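PDB 6TGS: protein NBR1 homolog from Arabidopsis thaliana, which probably acts as a receptor for autophagic degradation of ubiquitinated protein aggregates formed under stress, and self-associates through its PB1 domain, the part in this chain. Local coordinates for residues A36-K39 / E40-A44. The protein carries 3 engineered substitutions. Numbering follows the deposited sequence.
Sequences AGLK and EKIAA
Ala36, Gly37, Leu38 and Lys39 accept i to i+4 backbone hydrogen bonds from Glu40, Lys41, Ile42 and Ala43, one turn further along the same alpha-helix. The straightest runs from Ile42 N to Leu38 O, at 3.0 Å and 167°. The side-chain part of this local contact is mainly an i, i+4 apolar pair on the buried face. Leu38 CD1 meets Ile42 CD1 methyl to methyl at 3.7 Å, and the two side chains cross at a slant. Ile42 has CG1 anti to its carbonyl carbon (chi1 -72°), which carries CG1 back over the preceding turn, 3.4 Å from Leu38 O. Glu40 lies on the exposed face. It also folds back along the helix, with its CG 3.1 Å from Ala36 O. Its chain is extended beyond CG, and OE1 ends 3.8 Å from Gly37 CA. Ala43 is buried, with its CB 3.3 Å from Lys39 O, and it also touches Ala50. The Lys39 NZ is hydrogen-bonded to Ala52 O, which ties the helix to the loop that follows it. Helix 35-46 packs on the mixed beta-sheet of the PB1 domain, a ubiquitin-like fold. Leu38 touches Phe21 of strand 17-23 and Ile87 of strand 84-90, and also Leu33 and Leu68 in loops. Ile42 reaches Val89, so the pair sets this face of the helix against strands 17-23 and 84-90.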
ATOM      1  N   ALA A  36       4.006  -8.195   3.881  1.00 22.80           N
ATOM      2  CA  ALA A  36       3.432  -9.493   3.543  1.00 26.83           C
ATOM      3  C   ALA A  36       1.907  -9.436   3.513  1.00 23.06           C
ATOM      4  O   ALA A  36       1.268 -10.008   2.615  1.00 23.07           O
ATOM      5  CB  ALA A  36       3.903 -10.555   4.534  1.00 28.17           C
ATOM      6  N   GLY A  37       1.296  -8.788   4.502  1.00 23.50           N
ATOM      7  CA  GLY A  37      -0.154  -8.709   4.520  1.00 25.09           C
ATOM      8  C   GLY A  37      -0.705  -7.829   3.414  1.00 21.60           C
ATOM      9  O   GLY A  37      -1.791  -8.096   2.890  1.00 20.36           O
ATOM     10  N   LEU A  38       0.039  -6.780   3.041  1.00 19.92           N
ATOM     11  CA  LEU A  38      -0.366  -5.935   1.918  1.00 16.56           C
ATOM     12  C   LEU A  38      -0.350  -6.725   0.618  1.00 19.68           C
ATOM     13  O   LEU A  38      -1.291  -6.659  -0.184  1.00 17.08           O
ATOM     14  CB  LEU A  38       0.568  -4.726   1.824  1.00 18.67           C
ATOM     15  CG  LEU A  38       0.329  -3.841   0.611  1.00 16.32           C
ATOM     16  CD1 LEU A  38      -1.111  -3.303   0.633  1.00 20.72           C
ATOM     17  CD2 LEU A  38       1.371  -2.718   0.585  1.00 23.40           C
ATOM     18  N   LYS A  39       0.722  -7.484   0.393  1.00 17.53           N
ATOM     19  CA  LYS A  39       0.802  -8.286  -0.818  1.00 16.48           C
ATOM     20  C   LYS A  39      -0.302  -9.337  -0.850  1.00 15.23           C
ATOM     21  O   LYS A  39      -0.851  -9.637  -1.916  1.00 18.81           O
ATOM     22  CB  LYS A  39       2.197  -8.919  -0.923  1.00 18.08           C
ATOM     23  CG  LYS A  39       3.248  -7.901  -1.325  1.00 22.03           C
ATOM     24  CD  LYS A  39       4.623  -8.508  -1.477  1.00 27.79           C
ATOM     25  CE  LYS A  39       4.711  -9.345  -2.743  1.00 25.90           C
ATOM     26  NZ  LYS A  39       6.095  -9.875  -2.960  1.00 28.76           N
ATOM     27  N   GLU A  40      -0.637  -9.916   0.304  1.00 16.40           N
ATOM     28  CA  GLU A  40      -1.674 -10.941   0.334  1.00 15.29           C
ATOM     29  C   GLU A  40      -3.038 -10.344   0.017  1.00 15.48           C
ATOM     30  O   GLU A  40      -3.865 -10.973  -0.645  1.00 19.16           O
ATOM     31  CB  GLU A  40      -1.686 -11.630   1.698  1.00 19.99           C
ATOM     32  CG  GLU A  40      -0.466 -12.533   1.909  1.00 21.24           C
ATOM     33  CD  GLU A  40      -0.266 -12.915   3.371  1.00 35.78           C
ATOM     34  OE1 GLU A  40      -1.001 -12.399   4.234  1.00 37.22           O
ATOM     35  OE2 GLU A  40       0.642 -13.722   3.657  1.00 35.38           O
ATOM     36  N   LYS A  41      -3.293  -9.137   0.509  1.00 16.97           N
ATOM     37  CA  LYS A  41      -4.558  -8.488   0.204  1.00 14.98           C
ATOM     38  C   LYS A  41      -4.635  -8.148  -1.278  1.00 16.45           C
ATOM     39  O   LYS A  41      -5.636  -8.427  -1.942  1.00 17.10           O
ATOM     40  CB  LYS A  41      -4.702  -7.242   1.082  1.00 16.95           C
ATOM     41  CG  LYS A  41      -6.042  -6.546   0.943  1.00 18.20           C
ATOM     42  CD  LYS A  41      -7.119  -7.296   1.738  1.00 27.93           C
ATOM     43  CE  LYS A  41      -8.450  -6.586   1.651  1.00 28.95           C
ATOM     44  NZ  LYS A  41      -9.367  -7.037   2.744  1.00 31.29           N
ATOM     45  N   ILE A  42      -3.558  -7.591  -1.834  1.00 15.00           N
ATOM     46  CA  ILE A  42      -3.562  -7.242  -3.248  1.00 13.26           C
ATOM     47  C   ILE A  42      -3.716  -8.485  -4.116  1.00 18.66           C
ATOM     48  O   ILE A  42      -4.447  -8.474  -5.112  1.00 16.33           O
ATOM     49  CB  ILE A  42      -2.292  -6.443  -3.590  1.00 16.44           C
ATOM     50  CG1 ILE A  42      -2.396  -5.033  -2.982  1.00 17.47           C
ATOM     51  CG2 ILE A  42      -2.111  -6.368  -5.096  1.00 17.29           C
ATOM     52  CD1 ILE A  42      -1.038  -4.236  -2.979  1.00 16.86           C
ATOM     53  N   ALA A  43      -3.052  -9.584  -3.744  1.00 16.03           N
ATOM     54  CA  ALA A  43      -3.193 -10.838  -4.481  1.00 16.00           C
ATOM     55  C   ALA A  43      -4.637 -11.333  -4.474  1.00 18.36           C
ATOM     56  O   ALA A  43      -5.152 -11.790  -5.499  1.00 18.68           O
ATOM     57  CB  ALA A  43      -2.260 -11.899  -3.882  1.00 18.18           C
ATOM     58  N   ALA A  44      -5.302 -11.263  -3.323  1.00 20.29           N
ATOM     59  CA  ALA A  44      -6.699 -11.696  -3.254  1.00 20.24           C
ATOM     60  C   ALA A  44      -7.602 -10.818  -4.120  1.00 18.80           C
ATOM     61  O   ALA A  44      -8.570 -11.309  -4.725  1.00 25.33           O
ATOM     62  CB  ALA A  44      -7.169 -11.688  -1.801  1.00 23.48           C
TER